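Local atomic coordinates of Phi class glutathione transferase GSTF1 (PDB entry 4RI6), a protein that probably conjugates glutathione to electrophilic substrates, releasing a halide and so serving detoxification, as a dimeric plant glutathione transferase of the Phi class. Residues N98-D106 / A158-H169. Sequence-based numbering, arbitrary orientation.
Sequences NIDQWVETD and AGDEFSFADLSH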
ATOM      1  N   ASN A  98      -3.585  13.752   4.300  1.00 19.09           N
ATOM      2  CA  ASN A  98      -4.858  13.376   4.888  1.00 19.51           C
ATOM      3  C   ASN A  98      -5.613  12.355   4.049  1.00 18.26           C
ATOM      4  O   ASN A  98      -6.209  11.428   4.587  1.00 17.94           O
ATOM      5  CB  ASN A  98      -5.735  14.616   5.099  1.00 20.82           C
ATOM      6  CG  ASN A  98      -7.091  14.261   5.622  1.00 22.02           C
ATOM      7  OD1 ASN A  98      -7.226  13.702   6.704  1.00 21.99           O
ATOM      8  ND2 ASN A  98      -8.112  14.575   4.852  1.00 23.02           N
ATOM      9  N   ILE A  99      -5.589  12.531   2.735  1.00 17.91           N
ATOM     10  CA  ILE A  99      -6.134  11.549   1.809  1.00 18.32           C
ATOM     11  C   ILE A  99      -5.318  10.261   1.796  1.00 16.91           C
ATOM     12  O   ILE A  99      -5.865   9.152   1.830  1.00 16.21           O
ATOM     13  CB  ILE A  99      -6.202  12.147   0.397  1.00 19.21           C
ATOM     14  CG1 ILE A  99      -7.255  13.248   0.376  1.00 19.75           C
ATOM     15  CG2 ILE A  99      -6.529  11.087  -0.662  1.00 18.33           C
ATOM     16  CD1 ILE A  99      -7.104  14.201  -0.797  1.00 20.15           C
ATOM     17  N   ASP A 100      -4.001  10.422   1.799  1.00 17.76           N
ATOM     18  CA  ASP A 100      -3.095   9.293   1.629  1.00 17.01           C
ATOM     19  C   ASP A 100      -3.240   8.243   2.737  1.00 16.65           C
ATOM     20  O   ASP A 100      -3.109   7.039   2.472  1.00 16.24           O
ATOM     21  CB  ASP A 100      -1.661   9.806   1.572  1.00 17.14           C
ATOM     22  CG  ASP A 100      -0.688   8.797   0.994  1.00 18.78           C
ATOM     23  OD1 ASP A 100      -0.999   8.142  -0.013  1.00 18.95           O
ATOM     24  OD2 ASP A 100       0.421   8.675   1.550  1.00 21.80           O
ATOM     25  N   GLN A 101      -3.527   8.655   3.970  1.00 17.39           N
ATOM     26  CA  GLN A 101      -3.677   7.652   5.029  1.00 17.37           C
ATOM     27  C   GLN A 101      -4.855   6.714   4.723  1.00 16.49           C
ATOM     28  O   GLN A 101      -4.804   5.544   5.074  1.00 16.40           O
ATOM     29  CB  GLN A 101      -3.844   8.308   6.407  1.00 17.91           C
ATOM     30  CG  GLN A 101      -5.145   9.042   6.574  1.00 17.65           C
ATOM     31  CD  GLN A 101      -5.171   9.955   7.786  1.00 17.96           C
ATOM     32  OE1 GLN A 101      -4.600   9.646   8.839  1.00 17.78           O
ATOM     33  NE2 GLN A 101      -5.824  11.100   7.633  1.00 17.97           N
ATOM     34  N   TRP A 102      -5.891   7.214   4.045  1.00 16.04           N
ATOM     35  CA  TRP A 102      -7.053   6.385   3.689  1.00 16.40           C
ATOM     36  C   TRP A 102      -6.754   5.588   2.422  1.00 16.09           C
ATOM     37  O   TRP A 102      -7.299   4.508   2.230  1.00 15.64           O
ATOM     38  CB  TRP A 102      -8.319   7.249   3.547  1.00 16.11           C
ATOM     39  CG  TRP A 102      -8.728   7.787   4.870  1.00 16.94           C
ATOM     40  CD1 TRP A 102      -8.491   9.038   5.362  1.00 18.05           C
ATOM     41  CD2 TRP A 102      -9.395   7.070   5.912  1.00 16.94           C
ATOM     42  NE1 TRP A 102      -8.968   9.136   6.636  1.00 18.20           N
ATOM     43  CE2 TRP A 102      -9.521   7.942   7.001  1.00 18.04           C
ATOM     44  CE3 TRP A 102      -9.901   5.774   6.024  1.00 17.19           C
ATOM     45  CZ2 TRP A 102     -10.135   7.568   8.170  1.00 19.39           C
ATOM     46  CZ3 TRP A 102     -10.490   5.401   7.188  1.00 19.04           C
ATOM     47  CH2 TRP A 102     -10.619   6.290   8.243  1.00 19.24           C
ATOM     48  N   VAL A 103      -5.850   6.081   1.579  1.00 15.76           N
ATOM     49  CA  VAL A 103      -5.358   5.270   0.460  1.00 16.16           C
ATOM     50  C   VAL A 103      -4.554   4.073   1.002  1.00 16.45           C
ATOM     51  O   VAL A 103      -4.695   2.941   0.528  1.00 15.84           O
ATOM     52  CB  VAL A 103      -4.504   6.095  -0.506  1.00 15.74           C
ATOM     53  CG1 VAL A 103      -3.969   5.212  -1.643  1.00 15.94           C
ATOM     54  CG2 VAL A 103      -5.314   7.260  -1.075  1.00 15.99           C
ATOM     55  N   GLU A 104      -3.737   4.308   2.028  1.00 15.29           N
ATOM     56  CA  GLU A 104      -2.991   3.207   2.648  1.00 15.34           C
ATOM     57  C   GLU A 104      -3.957   2.239   3.330  1.00 14.56           C
ATOM     58  O   GLU A 104      -3.712   1.034   3.386  1.00 15.02           O
ATOM     59  CB  GLU A 104      -1.963   3.749   3.649  1.00 15.06           C
ATOM     60  CG  GLU A 104      -0.771   4.366   3.004  1.00 15.57           C
ATOM     61  CD  GLU A 104       0.031   3.338   2.231  1.00 16.44           C
ATOM     62  OE1 GLU A 104       0.237   2.234   2.755  1.00 15.67           O
ATOM     63  OE2 GLU A 104       0.444   3.623   1.094  1.00 18.32           O
ATOM     64  N   THR A 105      -5.041   2.760   3.897  1.00 15.81           N
ATOM     65  CA  THR A 105      -6.056   1.895   4.478  1.00 14.91           C
ATOM     66  C   THR A 105      -6.679   0.995   3.407  1.00 15.44           C
ATOM     67  O   THR A 105      -6.914  -0.182   3.660  1.00 15.29           O
ATOM     68  CB  THR A 105      -7.106   2.747   5.235  1.00 15.46           C
ATOM     69  OG1 THR A 105      -6.438   3.367   6.342  1.00 15.68           O
ATOM     70  CG2 THR A 105      -8.251   1.902   5.768  1.00 15.85           C
ATOM     71  N   ASP A 106      -6.913   1.513   2.212  1.00 15.87           N
ATOM     72  CA  ASP A 106      -7.286   0.634   1.115  1.00 15.49           C
ATOM     73  C   ASP A 106      -6.208  -0.433   0.891  1.00 15.59           C
ATOM     74  O   ASP A 106      -6.489  -1.625   0.882  1.00 16.51           O
ATOM     75  CB  ASP A 106      -7.520   1.408  -0.186  1.00 15.98           C
ATOM     76  CG  ASP A 106      -7.675   0.486  -1.370  1.00 17.46           C
ATOM     77  OD1 ASP A 106      -8.521  -0.423  -1.282  1.00 19.15           O
ATOM     78  OD2 ASP A 106      -6.946   0.637  -2.373  1.00 18.09           O
ATOM     79  N   ALA A 158     -12.000  10.825   3.602  1.00 19.07           N
ATOM     80  CA  ALA A 158     -10.994  11.748   4.091  1.00 20.85           C
ATOM     81  C   ALA A 158     -11.530  13.149   4.397  1.00 22.86           C
ATOM     82  O   ALA A 158     -10.785  14.021   4.841  1.00 25.42           O
ATOM     83  CB  ALA A 158      -9.852  11.825   3.076  1.00 20.85           C
ATOM     84  N   GLY A 159     -12.824  13.361   4.218  1.00 22.65           N
ATOM     85  CA  GLY A 159     -13.368  14.693   4.378  1.00 22.90           C
ATOM     86  C   GLY A 159     -14.545  14.995   3.483  1.00 22.99           C
ATOM     87  O   GLY A 159     -15.345  14.107   3.194  1.00 21.29           O
ATOM     88  N   ASP A 160     -14.633  16.245   3.032  1.00 24.69           N
ATOM     89  CA  ASP A 160     -15.876  16.737   2.426  1.00 25.97           C
ATOM     90  C   ASP A 160     -15.864  16.643   0.904  1.00 25.80           C
ATOM     91  O   ASP A 160     -16.782  17.095   0.230  1.00 25.82           O
ATOM     92  CB  ASP A 160     -16.166  18.187   2.871  1.00 28.41           C
ATOM     93  CG  ASP A 160     -15.072  19.159   2.505  1.00 32.93           C
ATOM     94  OD1 ASP A 160     -14.145  18.775   1.776  1.00 34.38           O
ATOM     95  OD2 ASP A 160     -15.142  20.327   2.945  1.00 35.55           O
ATOM     96  N   GLU A 161     -14.826  16.020   0.360  1.00 27.39           N
ATOM     97  CA  GLU A 161     -14.606  16.002  -1.070  1.00 29.00           C
ATOM     98  C   GLU A 161     -14.185  14.602  -1.507  1.00 26.20           C
ATOM     99  O   GLU A 161     -13.394  13.970  -0.828  1.00 26.59           O
ATOM    100  CB  GLU A 161     -13.516  17.021  -1.415  1.00 34.54           C
ATOM    101  CG  GLU A 161     -13.610  17.637  -2.786  1.00 39.16           C
ATOM    102  CD  GLU A 161     -12.637  18.806  -2.973  1.00 42.59           C
ATOM    103  OE1 GLU A 161     -12.043  19.287  -1.976  1.00 44.13           O
ATOM    104  OE2 GLU A 161     -12.468  19.247  -4.130  1.00 43.80           O
ATOM    105  N   PHE A 162     -14.736  14.118  -2.612  1.00 24.03           N
ATOM    106  CA  PHE A 162     -14.278  12.864  -3.226  1.00 23.38           C
ATOM    107  C   PHE A 162     -12.769  12.917  -3.400  1.00 22.86           C
ATOM    108  O   PHE A 162     -12.232  13.931  -3.838  1.00 24.75           O
ATOM    109  CB  PHE A 162     -14.967  12.629  -4.576  1.00 23.60           C
ATOM    110  CG  PHE A 162     -14.550  11.353  -5.282  1.00 23.83           C
ATOM    111  CD1 PHE A 162     -15.064  10.127  -4.898  1.00 23.37           C
ATOM    112  CD2 PHE A 162     -13.696  11.397  -6.374  1.00 24.09           C
ATOM    113  CE1 PHE A 162     -14.707   8.965  -5.560  1.00 23.37           C
ATOM    114  CE2 PHE A 162     -13.330  10.239  -7.041  1.00 23.95           C
ATOM    115  CZ  PHE A 162     -13.837   9.021  -6.635  1.00 23.04           C
ATOM    116  N   SER A 163     -12.084  11.835  -3.056  1.00 20.62           N
ATOM    117  CA  SER A 163     -10.638  11.797  -3.222  1.00 19.51           C
ATOM    118  C   SER A 163     -10.196  10.475  -3.779  1.00 18.43           C
ATOM    119  O   SER A 163     -10.991   9.537  -3.910  1.00 17.22           O
ATOM    120  CB  SER A 163      -9.919  12.039  -1.895  1.00 18.90           C
ATOM    121  OG  SER A 163      -9.900  10.877  -1.094  1.00 18.82           O
ATOM    122  N   PHE A 164      -8.902  10.384  -4.068  1.00 18.09           N
ATOM    123  CA  PHE A 164      -8.345   9.119  -4.494  1.00 17.61           C
ATOM    124  C   PHE A 164      -8.583   8.013  -3.463  1.00 17.39           C
ATOM    125  O   PHE A 164      -8.673   6.835  -3.815  1.00 18.20           O
ATOM    126  CB  PHE A 164      -6.838   9.252  -4.785  1.00 18.83           C
ATOM    127  CG  PHE A 164      -6.264   8.013  -5.370  1.00 19.16           C
ATOM    128  CD1 PHE A 164      -6.579   7.655  -6.665  1.00 19.71           C
ATOM    129  CD2 PHE A 164      -5.498   7.145  -4.612  1.00 19.50           C
ATOM    130  CE1 PHE A 164      -6.129   6.497  -7.200  1.00 19.54           C
ATOM    131  CE2 PHE A 164      -5.029   5.979  -5.161  1.00 19.77           C
ATOM    132  CZ  PHE A 164      -5.343   5.660  -6.458  1.00 19.99           C
ATOM    133  N   ALA A 165      -8.685   8.373  -2.187  1.00 16.36           N
ATOM    134  CA  ALA A 165      -8.973   7.361  -1.175  1.00 17.23           C
ATOM    135  C   ALA A 165     -10.285   6.662  -1.483  1.00 17.22           C
ATOM    136  O   ALA A 165     -10.365   5.440  -1.420  1.00 18.80           O
ATOM    137  CB  ALA A 165      -9.005   7.960   0.199  1.00 17.18           C
ATOM    138  N   ASP A 166     -11.318   7.429  -1.814  1.00 16.62           N
ATOM    139  CA  ASP A 166     -12.606   6.823  -2.168  1.00 17.01           C
ATOM    140  C   ASP A 166     -12.494   6.046  -3.473  1.00 16.49           C
ATOM    141  O   ASP A 166     -12.956   4.904  -3.575  1.00 16.42           O
ATOM    142  CB  ASP A 166     -13.685   7.888  -2.275  1.00 17.44           C
ATOM    143  CG  ASP A 166     -13.711   8.786  -1.067  1.00 18.11           C
ATOM    144  OD1 ASP A 166     -14.174   8.343   0.008  1.00 18.35           O
ATOM    145  OD2 ASP A 166     -13.274   9.941  -1.205  1.00 18.58           O
ATOM    146  N   LEU A 167     -11.849   6.667  -4.458  1.00 16.70           N
ATOM    147  CA  LEU A 167     -11.684   6.071  -5.776  1.00 16.93           C
ATOM    148  C   LEU A 167     -11.063   4.692  -5.664  1.00 16.72           C
ATOM    149  O   LEU A 167     -11.525   3.744  -6.298  1.00 16.39           O
ATOM    150  CB  LEU A 167     -10.849   6.988  -6.677  1.00 16.93           C
ATOM    151  CG  LEU A 167     -10.708   6.609  -8.147  1.00 18.28           C
ATOM    152  CD1 LEU A 167     -10.322   7.836  -8.962  1.00 18.15           C
ATOM    153  CD2 LEU A 167      -9.681   5.481  -8.351  1.00 19.23           C
ATOM    154  N   SER A 168     -10.069   4.561  -4.797  1.00 16.58           N
ATOM    155  CA  SER A 168      -9.320   3.329  -4.729  1.00 16.76           C
ATOM    156  C   SER A 168     -10.163   2.145  -4.216  1.00 16.52           C
ATOM    157  O   SER A 168      -9.796   0.982  -4.470  1.00 17.00           O
ATOM    158  CB  SER A 168      -8.071   3.554  -3.850  1.00 16.70           C
ATOM    159  OG  SER A 168      -7.076   2.590  -4.092  1.00 16.77           O
ATOM    160  N   HIS A 169     -11.282   2.442  -3.531  1.00 15.71           N
ATOM    161  CA  HIS A 169     -12.213   1.413  -3.048  1.00 15.47           C
ATOM    162  C   HIS A 169     -13.213   0.933  -4.105  1.00 16.10           C
ATOM    163  O   HIS A 169     -13.851  -0.102  -3.934  1.00 17.29           O
ATOM    164  CB  HIS A 169     -12.999   1.912  -1.841  1.00 15.63           C
ATOM    165  CG  HIS A 169     -12.190   2.061  -0.604  1.00 15.61           C
ATOM    166  ND1 HIS A 169     -11.306   3.105  -0.395  1.00 16.34           N
ATOM    167  CD2 HIS A 169     -12.106   1.275   0.498  1.00 16.11           C
ATOM    168  CE1 HIS A 169     -10.714   2.946   0.776  1.00 16.03           C
ATOM    169  NE2 HIS A 169     -11.177   1.843   1.337  1.00 16.02           N
TER
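Ala-165 sits at the apolar centre, its CB 3.5 Å from Trp-102 CB and also in contact with Ile-99 CG2 and Val-103 CG2. The short segments of the two helices run at 17° with axes 8.2 Å apart, a spacing that the small Ala-165 methyl, facing the other helix, allows. Val-103 has CG2 beside its own backbone N and anti to the carbonyl carbon, which carries this methyl to the edge of the Phe-164 ring, 3.5 Å from CD2; the two side chains cross at about a right angle. Ile-99 lays CG1, CG2 and CD1 against Ser-163, CG2 coming within 3.4 Å of OG. That hydroxyl accepts from Ala-165 N as the N-cap, while Ser-163 N donates to the anti lone pair of Asp-166 OD2, completing a capping box.

The loop before the helix packs as well: Ala-158 CB touches Trp-102 CD1, and Asn-98 ND2 donates to Ala-158 O (2.7 Å, 153° at the hydrogen), with the acceptor almost in the amide plane. At the other end, Asp-106 CB makes an off-centre CH-pi contact with the His-169 ring, 4.1 Å from its centroid. The ring is fixed by ND1 donating to Ala-165 O and by NE2 bonding to Tyr-147. Asp-106 OD2 receives Ser-168 OG at 2.6 Å from above the carboxylate plane and also forms a salt bridge with Arg-70. An alanine in place of Asp-106 would probably leave Ser-168 OG without this acceptor and take one carboxylate partner from Arg-70.

Through Arg-70, a glutathione-pocket residue, and Arg-18, which bonds Ser-168 OG, the Asp-106/Ser-168 pair ties the helical domain to the thioredoxin-like N-terminal domain beside the pocket; the capping box matches the N-capping box characteristic of glutathione transferases.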